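Local atomic coordinates of uncharacterized protein DSY3957 (Desulfitobacterium hafniense, PDB entry 3HXL), a protein that probably assembles into the contractile sheath that surrounds the tail tube of a myovirus-type phage. Residues G31-V36 with D199-A204; P39-W44 with Y88-G93; L119-N124 with F131-L136; A211-F216 with V233-Y238; A305-G310 with L322-I327. One frame throughout, in Å; residues are numbered along the deposited sequence.

In the fold
Contacts 1, 2 and 4 lie along one mixed sheet and illustrate how a sheath protein builds a domain from distant parts of its chain. Contacts 1 and 2 share strand 35-40, with centres about 21 Å apart. Contact 1 joins contact 4, centres about 18 Å apart, through a probable hydrogen bond of 2.7 Å between I203 O and V234 N. Contact 2 meets contact 4 where P39 CG packs on F216 CZ at 4.2 Å. Contact 5, its centre about 17 Å from that of contact 4, closes a peripheral loop. Contact 3 belongs to the outlying beta-sandwich domain, its nearest atoms about 30 Å from those of contact 1.

Contact 1: G31-V36 with D199-A204; sequences GERGIV and DFNTIA
Rotation about the first side-chain bond of I35 and of V36 settles what each offers to D199, F200 and T202. In I35, CG1 lies beside its own backbone N (chi1 -56°), which leaves CG2 on the far side of CB from that N and sends it across the partner chain. There CG2 rests on D199 O at 3.6 Å and against F200 CB at 3.8 Å, while CD1 of the same side chain also approaches D199 O. In V36 (chi1 66°) CG1 is instead tucked between N and the carbonyl carbon, and CG2, again opposite N, comes within 3.3 Å of T202 OG1. That hydroxyl is hydrogen-bonded to the carbonyl of A271 in helix 263-276, which packs on this side of the sheet.

The backbones pair as parallel strands, 35-40 with 202-204, so that the start of the sheath family's domain III region is built into the same mixed sheet as its subtilisin-like domain. Where the pairing begins, one carbonyl serves two donors. I35 O accepts N201 N at 2.9 Å, the donor tilted 23° from the carbonyl plane, and T202 N at 3.3 Å, this one in the plane. One step further on, a CA-H...O contact links V36 CA to T202 O at 3.3 Å.

R33 meets the partner segment at N201. Its chain bends at chi3 and carries the guanidinium across N201, whose CB stands 4.0 Å above the guanidinium plane, toward its rim. Hydrogen bonds from R33 NE to the carbonyl of A277 and from NH1 to that of T274 hold the group in place.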
# COMPACT_ATOMS: atom_id res chain seq x y z
N GLY A 31 0.96 -4.37 17.35
CA GLY A 31 1.66 -3.96 16.16
C GLY A 31 1.08 -2.73 15.49
O GLY A 31 -0.05 -2.32 15.77
N GLU A 32 1.86 -2.13 14.61
CA GLU A 32 1.40 -0.96 13.89
C GLU A 32 1.13 -1.32 12.44
O GLU A 32 1.92 -2.02 11.79
CB GLU A 32 2.44 0.16 13.99
CG GLU A 32 2.51 0.80 15.37
CD GLU A 32 3.42 2.01 15.41
OE1 GLU A 32 3.45 2.71 16.45
OE2 GLU A 32 4.10 2.26 14.39
N ARG A 33 -0.00 -0.84 11.95
CA ARG A 33 -0.44 -1.08 10.58
C ARG A 33 -0.03 0.16 9.78
O ARG A 33 1.09 0.65 9.93
CB ARG A 33 -1.96 -1.26 10.57
CG ARG A 33 -2.45 -2.43 11.42
CD ARG A 33 -3.97 -2.41 11.61
NE ARG A 33 -4.68 -2.32 10.33
CZ ARG A 33 -4.84 -3.34 9.50
NH1 ARG A 33 -5.50 -3.16 8.36
NH2 ARG A 33 -4.37 -4.54 9.80
N GLY A 34 -0.93 0.64 8.94
CA GLY A 34 -0.66 1.83 8.16
C GLY A 34 0.11 1.67 6.87
O GLY A 34 0.38 2.66 6.19
N ILE A 35 0.45 0.44 6.50
CA ILE A 35 1.23 0.24 5.28
C ILE A 35 0.42 -0.34 4.12
O ILE A 35 -0.12 -1.44 4.21
CB ILE A 35 2.43 -0.69 5.56
CG1 ILE A 35 3.27 -0.12 6.69
CG2 ILE A 35 3.26 -0.85 4.30
CD1 ILE A 35 4.39 -1.02 7.15
N VAL A 36 0.33 0.43 3.04
CA VAL A 36 -0.40 0.01 1.85
C VAL A 36 0.59 -0.16 0.69
O VAL A 36 1.64 0.48 0.68
CB VAL A 36 -1.49 1.06 1.46
CG1 VAL A 36 -0.84 2.36 1.01
CG2 VAL A 36 -2.38 0.50 0.35
N ASP A 199 6.96 -5.91 4.61
CA ASP A 199 5.92 -6.02 5.61
C ASP A 199 4.91 -4.96 5.18
O ASP A 199 5.28 -3.82 4.91
CB ASP A 199 6.47 -5.74 7.01
CG ASP A 199 7.21 -6.94 7.58
OD1 ASP A 199 6.68 -8.07 7.49
OD2 ASP A 199 8.32 -6.76 8.13
N PHE A 200 3.65 -5.37 5.09
CA PHE A 200 2.57 -4.48 4.68
C PHE A 200 1.24 -5.01 5.21
O PHE A 200 1.17 -6.12 5.73
CB PHE A 200 2.54 -4.35 3.15
CG PHE A 200 2.17 -5.62 2.42
CD1 PHE A 200 0.86 -5.87 2.04
CD2 PHE A 200 3.15 -6.57 2.13
CE1 PHE A 200 0.51 -7.06 1.38
CE2 PHE A 200 2.81 -7.75 1.48
CZ PHE A 200 1.49 -8.00 1.10
N ASN A 201 0.19 -4.21 5.07
CA ASN A 201 -1.12 -4.61 5.57
C ASN A 201 -2.11 -4.84 4.45
O ASN A 201 -2.83 -5.84 4.44
CB ASN A 201 -1.69 -3.52 6.49
CG ASN A 201 -0.81 -3.26 7.68
OD1 ASN A 201 -0.67 -4.11 8.56
ND2 ASN A 201 -0.20 -2.09 7.72
N THR A 202 -2.13 -3.93 3.49
CA THR A 202 -3.08 -4.02 2.40
C THR A 202 -2.50 -3.72 1.03
O THR A 202 -1.53 -2.97 0.89
CB THR A 202 -4.25 -3.06 2.62
OG1 THR A 202 -3.80 -1.72 2.39
CG2 THR A 202 -4.74 -3.17 4.06
N ILE A 203 -3.13 -4.30 0.01
CA ILE A 203 -2.72 -4.08 -1.37
C ILE A 203 -3.93 -3.59 -2.16
O ILE A 203 -5.04 -4.06 -1.95
CB ILE A 203 -2.22 -5.38 -2.04
CG1 ILE A 203 -0.85 -5.76 -1.49
CG2 ILE A 203 -2.19 -5.20 -3.55
CD1 ILE A 203 -0.40 -7.17 -1.89
N ALA A 204 -3.71 -2.63 -3.05
CA ALA A 204 -4.79 -2.14 -3.88
C ALA A 204 -4.49 -2.55 -5.31
O ALA A 204 -3.34 -2.47 -5.76
CB ALA A 204 -4.89 -0.61 -3.80

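Contact 2: P39-W44 with Y88-G93; sequences PLILSW and YRLNAG
L40 and R89 sit side by side where strands 35-40 and 84-89, parallel neighbours in the mixed sheet, run out together; beyond them a side chain takes over the pairing from the backbone. Two main-chain hydrogen bonds come first, L40 N to Y88 O at 2.9 Å and L90 N to L40 O at 2.8 Å, both nearly straight.

Side-chain to backbone bonds then continue the sequence. The amide of N91 imitates a strand's peptide group: L42 N donates to OD1 at 3.0 Å, and ND2 returns a bond to L42 O at 2.8 Å, with that oxygen almost exactly in the amide plane. A chi1 of 61°, which places CG between the N and carbonyl carbon of N91, turns the amide back toward residues 39-44 for this double grip. ND2 also bonds the carbonyl of D180, which further fixes the rotation of the amide.

Apolar contacts flank the strand ends. The two methyls of L90 divide between neighbours, CD2 touching P39 CB at 3.9 Å and CD1 touching I41 CG1 at 4.0 Å. On the other side of the sheet the aliphatic part of R89 crosses L42 at a slant, its CG against CB and CD1 of the leucine.

The charged end of R89 is received by carbonyl groups. Fully extended, the chain delivers NH1 to G45 O and NH2 to G110 O, and NH2 makes a weak additional bond to L42 O. Main-chain atoms sandwich the guanidinium toward its rim: A92 C lies over one face, and W44 N stands 3.4 Å above the other.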
# COMPACT_ATOMS: atom_id res chain seq x y z
N PRO A 39 0.52 -1.61 -7.20
CA PRO A 39 1.27 -1.75 -8.46
C PRO A 39 0.64 -0.78 -9.48
O PRO A 39 -0.56 -0.83 -9.72
CB PRO A 39 1.06 -3.22 -8.82
CG PRO A 39 -0.36 -3.46 -8.37
CD PRO A 39 -0.45 -2.72 -7.03
N LEU A 40 1.45 0.09 -10.06
CA LEU A 40 0.93 1.06 -11.02
C LEU A 40 1.70 1.20 -12.31
O LEU A 40 2.90 0.93 -12.38
CB LEU A 40 0.84 2.46 -10.40
CG LEU A 40 -0.13 2.74 -9.26
CD1 LEU A 40 -0.08 4.23 -8.91
CD2 LEU A 40 -1.53 2.34 -9.66
N ILE A 41 0.98 1.63 -13.33
CA ILE A 41 1.55 1.90 -14.64
C ILE A 41 1.76 3.40 -14.61
O ILE A 41 0.80 4.16 -14.50
CB ILE A 41 0.57 1.51 -15.74
CG1 ILE A 41 0.39 -0.01 -15.74
CG2 ILE A 41 1.09 2.02 -17.09
CD1 ILE A 41 -0.78 -0.49 -16.57
N LEU A 42 3.01 3.82 -14.70
CA LEU A 42 3.36 5.24 -14.64
C LEU A 42 4.04 5.74 -15.91
O LEU A 42 4.28 4.97 -16.84
CB LEU A 42 4.28 5.47 -13.44
CG LEU A 42 3.73 5.02 -12.08
CD1 LEU A 42 4.77 5.20 -10.99
CD2 LEU A 42 2.48 5.82 -11.76
N SER A 43 4.33 7.04 -15.94
CA SER A 43 4.98 7.65 -17.10
C SER A 43 6.39 8.10 -16.75
O SER A 43 7.08 8.73 -17.56
CB SER A 43 4.16 8.86 -17.58
OG SER A 43 2.84 8.47 -17.92
N TRP A 44 6.82 7.78 -15.54
CA TRP A 44 8.15 8.15 -15.08
C TRP A 44 8.45 7.41 -13.77
O TRP A 44 7.53 6.91 -13.12
CB TRP A 44 8.21 9.67 -14.86
CG TRP A 44 9.58 10.23 -14.62
CD1 TRP A 44 10.16 10.51 -13.42
CD2 TRP A 44 10.53 10.60 -15.63
NE1 TRP A 44 11.41 11.06 -13.62
CE2 TRP A 44 11.66 11.12 -14.96
CE3 TRP A 44 10.53 10.56 -17.03
CZ2 TRP A 44 12.79 11.59 -15.65
CZ3 TRP A 44 11.65 11.03 -17.71
CH2 TRP A 44 12.76 11.54 -17.02
N TYR A 88 5.06 0.24 -6.75
CA TYR A 88 5.81 -0.55 -7.71
C TYR A 88 5.41 -0.13 -9.12
O TYR A 88 4.25 -0.26 -9.50
CB TYR A 88 5.51 -2.03 -7.50
CG TYR A 88 6.39 -2.98 -8.27
CD1 TYR A 88 7.61 -3.41 -7.74
CD2 TYR A 88 5.99 -3.48 -9.50
CE1 TYR A 88 8.41 -4.33 -8.43
CE2 TYR A 88 6.77 -4.39 -10.20
CZ TYR A 88 7.98 -4.81 -9.66
OH TYR A 88 8.74 -5.74 -10.33
N ARG A 89 6.35 0.39 -9.90
CA ARG A 89 6.04 0.78 -11.27
C ARG A 89 6.18 -0.45 -12.16
O ARG A 89 7.27 -1.00 -12.30
CB ARG A 89 6.96 1.89 -11.76
CG ARG A 89 6.57 2.37 -13.15
CD ARG A 89 7.61 3.29 -13.78
NE ARG A 89 7.19 3.67 -15.12
CZ ARG A 89 7.90 4.41 -15.96
NH1 ARG A 89 9.10 4.86 -15.60
NH2 ARG A 89 7.41 4.71 -17.16
N LEU A 90 5.08 -0.86 -12.76
CA LEU A 90 5.01 -2.06 -13.60
C LEU A 90 5.64 -1.97 -14.99
O LEU A 90 5.93 -3.00 -15.59
CB LEU A 90 3.55 -2.46 -13.76
CG LEU A 90 2.74 -2.82 -12.51
CD1 LEU A 90 1.28 -2.59 -12.79
CD2 LEU A 90 3.02 -4.25 -12.09
N ASN A 91 5.82 -0.76 -15.50
CA ASN A 91 6.36 -0.56 -16.84
C ASN A 91 7.64 0.27 -16.87
O ASN A 91 7.77 1.26 -16.14
CB ASN A 91 5.30 0.13 -17.70
CG ASN A 91 4.91 1.50 -17.16
OD1 ASN A 91 4.72 1.67 -15.95
ND2 ASN A 91 4.79 2.47 -18.05
N ALA A 92 8.57 -0.16 -17.71
CA ALA A 92 9.85 0.54 -17.87
C ALA A 92 9.71 1.59 -18.97
O ALA A 92 10.45 2.58 -18.99
CB ALA A 92 10.95 -0.45 -18.22
N GLY A 93 8.77 1.37 -19.88
CA GLY A 93 8.54 2.30 -20.97
C GLY A 93 9.76 2.57 -21.83
O GLY A 93 10.78 1.88 -21.72

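Contact 3: L119-N124 with F131-L136; sequences LVIQEN and FDVSTL
V133 CG1 is the bump at the centre of one side of this pair. L119 CD1 presses on it at 3.6 Å and I121 CG1 lies more loosely beside it at 4.2 Å, so the methyl fills the dip between leucine and isoleucine. L119 reaches it because its CG lies anti to N (chi1 169°), leaning the branch toward the neighbouring strand. Further along, I121 CG2 meets F131 CD2 at 4.0 Å, approaching the ring obliquely. On the other side, V120 CG2 sits against the fork of L136, 3.8 Å from CD1 and a little farther from CD2.

Strands 117-123 and 131-137 form an antiparallel hairpin in the beta-sandwich domain, and the buried side with V133 turns toward strands 103-107 and 159-162. V120 and S134, and likewise Q122 and D132, are hydrogen-bonded pairs, each joined by two main-chain bonds; the shortest runs from D132 N to Q122 O at 2.7 Å.

Next to the E123-F131 pair, N124 ND2 reaches back to donate to D132 OD1 at 3.1 Å. The donor comes on the syn side, 23° out of the carboxylate plane, and the amide is turned 58° against the carboxylate. OD1 is also bonded to the T146 hydroxyl, while N124 OD1 accepts from the D127 backbone.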
# COMPACT_ATOMS: atom_id res chain seq x y z
N LEU A 119 15.73 20.58 -24.21
CA LEU A 119 17.11 21.01 -24.04
C LEU A 119 17.33 22.40 -24.63
O LEU A 119 16.82 22.71 -25.70
CB LEU A 119 18.05 20.02 -24.74
CG LEU A 119 19.51 20.47 -24.89
CD1 LEU A 119 20.18 20.47 -23.53
CD2 LEU A 119 20.23 19.54 -25.85
N VAL A 120 18.09 23.22 -23.91
CA VAL A 120 18.41 24.57 -24.35
C VAL A 120 19.91 24.78 -24.17
O VAL A 120 20.45 24.61 -23.07
CB VAL A 120 17.64 25.63 -23.52
CG1 VAL A 120 18.07 27.03 -23.93
CG2 VAL A 120 16.14 25.46 -23.75
N ILE A 121 20.59 25.14 -25.26
CA ILE A 121 22.03 25.38 -25.25
C ILE A 121 22.30 26.75 -25.86
O ILE A 121 22.09 26.97 -27.05
CB ILE A 121 22.79 24.30 -26.06
CG1 ILE A 121 22.51 22.91 -25.48
CG2 ILE A 121 24.29 24.57 -26.02
CD1 ILE A 121 23.12 21.78 -26.28
N GLN A 122 22.76 27.68 -25.03
CA GLN A 122 23.04 29.03 -25.47
C GLN A 122 24.42 29.46 -25.01
O GLN A 122 24.85 29.15 -23.89
CB GLN A 122 21.98 29.99 -24.93
CG GLN A 122 20.58 29.72 -25.46
CD GLN A 122 20.37 30.21 -26.88
OE1 GLN A 122 20.30 31.42 -27.12
NE2 GLN A 122 20.29 29.28 -27.83
N GLU A 123 25.13 30.18 -25.87
CA GLU A 123 26.46 30.67 -25.54
C GLU A 123 26.33 31.54 -24.29
O GLU A 123 25.39 32.33 -24.17
CB GLU A 123 27.01 31.50 -26.70
CG GLU A 123 28.33 32.18 -26.43
CD GLU A 123 28.78 33.04 -27.60
OE1 GLU A 123 29.03 32.47 -28.68
OE2 GLU A 123 28.87 34.27 -27.43
N ASN A 124 27.26 31.36 -23.36
CA ASN A 124 27.25 32.13 -22.11
C ASN A 124 27.52 33.60 -22.42
O ASN A 124 28.38 33.92 -23.24
CB ASN A 124 28.30 31.57 -21.16
CG ASN A 124 28.35 32.32 -19.84
OD1 ASN A 124 28.90 33.42 -19.76
ND2 ASN A 124 27.78 31.72 -18.80
N PHE A 131 29.14 27.54 -22.62
CA PHE A 131 27.74 27.41 -22.99
C PHE A 131 26.88 27.19 -21.75
O PHE A 131 27.33 26.61 -20.77
CB PHE A 131 27.52 26.22 -23.93
CG PHE A 131 28.30 26.30 -25.21
CD1 PHE A 131 29.66 26.04 -25.23
CD2 PHE A 131 27.66 26.62 -26.41
CE1 PHE A 131 30.38 26.08 -26.42
CE2 PHE A 131 28.37 26.67 -27.61
CZ PHE A 131 29.74 26.40 -27.61
N ASP A 132 25.64 27.67 -21.80
CA ASP A 132 24.72 27.47 -20.70
C ASP A 132 23.75 26.38 -21.14
O ASP A 132 22.90 26.62 -22.00
CB ASP A 132 23.94 28.76 -20.39
CG ASP A 132 24.81 29.82 -19.72
OD1 ASP A 132 25.60 29.47 -18.82
OD2 ASP A 132 24.69 31.00 -20.09
N VAL A 133 23.91 25.19 -20.59
CA VAL A 133 23.05 24.06 -20.94
C VAL A 133 21.95 23.93 -19.89
O VAL A 133 22.20 23.58 -18.74
CB VAL A 133 23.84 22.74 -21.01
CG1 VAL A 133 22.94 21.61 -21.50
CG2 VAL A 133 25.02 22.90 -21.95
N SER A 134 20.72 24.23 -20.31
CA SER A 134 19.60 24.16 -19.39
C SER A 134 18.63 23.05 -19.75
O SER A 134 18.42 22.73 -20.92
CB SER A 134 18.88 25.51 -19.37
OG SER A 134 19.74 26.53 -18.89
N THR A 135 18.06 22.45 -18.71
CA THR A 135 17.09 21.37 -18.88
C THR A 135 15.74 21.93 -18.46
O THR A 135 15.55 22.35 -17.32
CB THR A 135 17.45 20.16 -17.99
OG1 THR A 135 18.78 19.72 -18.29
CG2 THR A 135 16.48 19.01 -18.24
N LEU A 136 14.80 21.94 -19.40
CA LEU A 136 13.46 22.45 -19.14
C LEU A 136 12.44 21.33 -19.08
O LEU A 136 12.50 20.36 -19.84
CB LEU A 136 13.04 23.45 -20.21
CG LEU A 136 13.55 24.89 -20.11
CD1 LEU A 136 15.06 24.93 -20.10
CD2 LEU A 136 13.00 25.69 -21.28

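Contact 4: A211-F216 with V233-Y238; sequences ALKATF and VVLENY
K213 reaches from helix 210-227 along Y238 to the end of strand 232-236, the helix and second strand of a beta-alpha-beta unit in the subtilisin-like domain. Its CB sits over the centre of the Y238 ring, 3.7 Å from the centroid and only 10° off the normal, a CH-pi contact; the flank of CB touches L235 CD1 at 3.8 Å. Beyond CG the chain is extended, so CD passes the ring at Y238 CD2, 3.6 Å away, and CE comes up to the carbonyl of E236.

The tip, NZ, is met by oxygens of E236. It donates to E236 O at 2.6 Å and forms a salt bridge with E236 OE2 at 2.9 Å, meeting the carboxylate on its anti side and 33° out of its plane. A bend at chi2 (-101°) folds the glutamate back, so that backbone and side chain of one residue grip the same ammonium. N237 ND2 steadies the other carboxylate oxygen, OE1, and bonds to the carbonyl of K250.

L235 CD2 packs on F216 CB, part of the apolar packing between helix and sheet. At the outer end of the tyrosine, A214 CB lies 3.4 Å from Y238 OH.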
# COMPACT_ATOMS: atom_id res chain seq x y z
N ALA A 211 -8.67 -11.49 -14.72
CA ALA A 211 -7.62 -12.48 -14.52
C ALA A 211 -6.71 -12.07 -13.38
O ALA A 211 -6.30 -12.90 -12.56
CB ALA A 211 -6.81 -12.66 -15.80
N LEU A 212 -6.37 -10.78 -13.32
CA LEU A 212 -5.51 -10.27 -12.27
C LEU A 212 -6.19 -10.37 -10.91
O LEU A 212 -5.55 -10.68 -9.91
CB LEU A 212 -5.12 -8.81 -12.54
CG LEU A 212 -4.07 -8.59 -13.62
CD1 LEU A 212 -3.84 -7.10 -13.82
CD2 LEU A 212 -2.78 -9.28 -13.22
N LYS A 213 -7.49 -10.09 -10.89
CA LYS A 213 -8.25 -10.15 -9.65
C LYS A 213 -8.20 -11.56 -9.07
O LYS A 213 -8.07 -11.74 -7.86
CB LYS A 213 -9.70 -9.74 -9.89
CG LYS A 213 -9.88 -8.31 -10.36
CD LYS A 213 -11.36 -8.02 -10.62
CE LYS A 213 -11.56 -6.77 -11.45
NZ LYS A 213 -13.01 -6.53 -11.71
N ALA A 214 -8.30 -12.57 -9.93
CA ALA A 214 -8.28 -13.95 -9.48
C ALA A 214 -6.91 -14.27 -8.89
O ALA A 214 -6.81 -14.91 -7.85
CB ALA A 214 -8.59 -14.90 -10.64
N THR A 215 -5.87 -13.82 -9.57
CA THR A 215 -4.51 -14.05 -9.10
C THR A 215 -4.27 -13.38 -7.76
O THR A 215 -3.69 -13.98 -6.85
CB THR A 215 -3.48 -13.55 -10.14
OG1 THR A 215 -3.54 -14.37 -11.31
CG2 THR A 215 -2.07 -13.59 -9.57
N PHE A 216 -4.71 -12.13 -7.62
CA PHE A 216 -4.53 -11.43 -6.35
C PHE A 216 -5.31 -12.12 -5.24
O PHE A 216 -4.86 -12.17 -4.10
CB PHE A 216 -4.93 -9.95 -6.47
CG PHE A 216 -3.84 -9.07 -7.03
CD1 PHE A 216 -3.48 -7.89 -6.37
CD2 PHE A 216 -3.15 -9.43 -8.19
CE1 PHE A 216 -2.46 -7.08 -6.86
CE2 PHE A 216 -2.13 -8.63 -8.68
CZ PHE A 216 -1.77 -7.45 -8.02
N VAL A 233 -6.22 -7.72 0.19
CA VAL A 233 -6.13 -7.14 -1.14
C VAL A 233 -7.48 -6.49 -1.41
O VAL A 233 -8.52 -7.05 -1.05
CB VAL A 233 -5.87 -8.22 -2.23
CG1 VAL A 233 -4.54 -8.91 -1.98
CG2 VAL A 233 -7.00 -9.22 -2.26
N VAL A 234 -7.44 -5.31 -2.01
CA VAL A 234 -8.63 -4.55 -2.33
C VAL A 234 -8.79 -4.49 -3.85
O VAL A 234 -7.97 -3.89 -4.55
CB VAL A 234 -8.55 -3.11 -1.78
CG1 VAL A 234 -9.82 -2.35 -2.13
CG2 VAL A 234 -8.34 -3.15 -0.27
N LEU A 235 -9.85 -5.12 -4.33
CA LEU A 235 -10.14 -5.19 -5.76
C LEU A 235 -11.40 -4.44 -6.11
O LEU A 235 -12.15 -3.99 -5.24
CB LEU A 235 -10.30 -6.65 -6.19
CG LEU A 235 -9.25 -7.64 -5.67
CD1 LEU A 235 -9.62 -9.04 -6.13
CD2 LEU A 235 -7.88 -7.25 -6.18
N GLU A 236 -11.63 -4.33 -7.42
CA GLU A 236 -12.79 -3.65 -7.99
C GLU A 236 -13.79 -4.67 -8.52
O GLU A 236 -13.43 -5.52 -9.33
CB GLU A 236 -12.35 -2.77 -9.17
CG GLU A 236 -13.48 -2.05 -9.87
CD GLU A 236 -13.92 -2.70 -11.18
OE1 GLU A 236 -14.91 -2.20 -11.74
OE2 GLU A 236 -13.31 -3.68 -11.66
N ASN A 237 -15.03 -4.58 -8.08
CA ASN A 237 -16.09 -5.47 -8.54
C ASN A 237 -15.68 -6.94 -8.72
O ASN A 237 -15.65 -7.46 -9.84
CB ASN A 237 -16.68 -4.92 -9.84
CG ASN A 237 -17.56 -3.71 -9.61
OD1 ASN A 237 -18.71 -3.84 -9.19
ND2 ASN A 237 -17.02 -2.52 -9.87
N TYR A 238 -15.36 -7.60 -7.62
CA TYR A 238 -14.99 -9.00 -7.67
C TYR A 238 -15.47 -9.74 -6.42
O TYR A 238 -14.68 -10.36 -5.71
CB TYR A 238 -13.48 -9.15 -7.81
CG TYR A 238 -13.06 -10.50 -8.35
CD1 TYR A 238 -12.40 -11.43 -7.55
CD2 TYR A 238 -13.33 -10.84 -9.68
CE1 TYR A 238 -12.01 -12.67 -8.06
CE2 TYR A 238 -12.94 -12.07 -10.20
CZ TYR A 238 -12.28 -12.98 -9.39
OH TYR A 238 -11.88 -14.19 -9.91

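Contact 5: A305-G310 with L322-I327; sequences AALQAG and LVEQDI
The carboxamide of Q325 is the flat group that meets L307, whose CD1 lies at its nitrogen end, 3.4 Å from Q325 NE2. L307 belongs to the last turn of helix 300-308 of the subtilisin-like domain, which finishes in a Schellman motif. The carboxylate of E324 is turned aside, its OE1 hydrogen-bonded to the hydroxyl of T315, and it is CG of E324 that touches L307 CD2, at 3.9 Å.

G310, with phi at 85°, leaves the helical conformation, and its N bonds back to L307 O at 2.8 Å. Across the contact, the chain after strand 320-323 bends through an inverse gamma turn centred on D326. L307 packs the helix end on the residues flanking that turn: CD2 rests on Q325 CB at 3.7 Å and on I327 CD1 at 4.1 Å.

I327 reaches to the helix end. Its CG1 lies between N and the carbonyl carbon (chi1 59°), directing CD1 to L307 O and to the main chain of G310. No direct hydrogen bond joins the two segments; a water bridges them instead, donating to G310 O at 3.0 Å and to I327 O at 2.8 Å.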
# COMPACT_ATOMS: atom_id res chain seq x y z
N ALA A 305 -28.86 -5.89 -1.74
CA ALA A 305 -28.40 -7.00 -2.56
C ALA A 305 -26.88 -7.00 -2.64
O ALA A 305 -26.25 -8.06 -2.58
CB ALA A 305 -28.99 -6.89 -3.96
N ALA A 306 -26.29 -5.82 -2.76
CA ALA A 306 -24.84 -5.67 -2.86
C ALA A 306 -24.15 -6.10 -1.58
O ALA A 306 -23.11 -6.76 -1.61
CB ALA A 306 -24.49 -4.23 -3.20
N LEU A 307 -24.70 -5.69 -0.44
CA LEU A 307 -24.13 -6.05 0.85
C LEU A 307 -24.22 -7.56 1.01
O LEU A 307 -23.26 -8.23 1.41
CB LEU A 307 -24.89 -5.36 1.99
CG LEU A 307 -24.77 -3.84 2.09
CD1 LEU A 307 -25.69 -3.32 3.19
CD2 LEU A 307 -23.32 -3.45 2.38
N GLN A 308 -25.39 -8.11 0.69
CA GLN A 308 -25.61 -9.54 0.79
C GLN A 308 -24.61 -10.28 -0.10
O GLN A 308 -24.25 -11.43 0.17
CB GLN A 308 -27.04 -9.89 0.37
CG GLN A 308 -27.37 -11.36 0.50
CD GLN A 308 -28.79 -11.66 0.07
OE1 GLN A 308 -29.74 -11.07 0.58
NE2 GLN A 308 -28.94 -12.57 -0.89
N ALA A 309 -24.17 -9.62 -1.16
CA ALA A 309 -23.22 -10.20 -2.10
C ALA A 309 -21.76 -10.02 -1.64
O ALA A 309 -20.84 -10.53 -2.28
CB ALA A 309 -23.41 -9.59 -3.49
N GLY A 310 -21.56 -9.30 -0.54
CA GLY A 310 -20.22 -9.09 -0.01
C GLY A 310 -19.47 -7.93 -0.63
O GLY A 310 -18.24 -7.93 -0.69
N LEU A 322 -20.34 8.05 2.00
CA LEU A 322 -20.09 7.22 3.16
C LEU A 322 -19.94 5.75 2.83
O LEU A 322 -20.59 5.23 1.92
CB LEU A 322 -21.21 7.40 4.18
CG LEU A 322 -21.14 8.61 5.12
CD1 LEU A 322 -20.66 9.84 4.40
CD2 LEU A 322 -22.51 8.82 5.74
N VAL A 323 -19.06 5.07 3.57
CA VAL A 323 -18.88 3.64 3.40
C VAL A 323 -20.16 3.05 3.97
O VAL A 323 -20.48 3.28 5.14
CB VAL A 323 -17.66 3.12 4.20
CG1 VAL A 323 -17.63 1.60 4.17
CG2 VAL A 323 -16.37 3.68 3.60
N GLU A 324 -20.90 2.31 3.16
CA GLU A 324 -22.15 1.71 3.62
C GLU A 324 -21.87 0.75 4.76
O GLU A 324 -22.43 0.88 5.85
CB GLU A 324 -22.84 0.97 2.46
CG GLU A 324 -24.19 0.32 2.81
CD GLU A 324 -25.26 1.33 3.22
OE1 GLU A 324 -25.31 2.43 2.64
OE2 GLU A 324 -26.07 1.00 4.12
N GLN A 325 -20.99 -0.21 4.49
CA GLN A 325 -20.57 -1.20 5.48
C GLN A 325 -19.14 -1.58 5.17
O GLN A 325 -18.79 -1.84 4.02
CB GLN A 325 -21.47 -2.44 5.46
CG GLN A 325 -22.81 -2.22 6.15
CD GLN A 325 -23.54 -3.52 6.44
OE1 GLN A 325 -22.92 -4.57 6.60
NE2 GLN A 325 -24.86 -3.45 6.53
N ASP A 326 -18.31 -1.59 6.21
CA ASP A 326 -16.89 -1.92 6.10
C ASP A 326 -16.77 -3.44 6.11
O ASP A 326 -16.44 -4.05 7.13
CB ASP A 326 -16.14 -1.29 7.28
CG ASP A 326 -14.63 -1.50 7.22
OD1 ASP A 326 -14.12 -1.93 6.17
OD2 ASP A 326 -13.97 -1.21 8.24
N ILE A 327 -17.06 -4.06 4.96
CA ILE A 327 -17.01 -5.51 4.86
C ILE A 327 -16.14 -6.02 3.72
O ILE A 327 -15.83 -5.28 2.78
CB ILE A 327 -18.43 -6.10 4.64
CG1 ILE A 327 -19.05 -5.50 3.37
CG2 ILE A 327 -19.30 -5.82 5.84
CD1 ILE A 327 -20.35 -6.18 2.93
O HOH W 1 -15.86 -6.28 0.15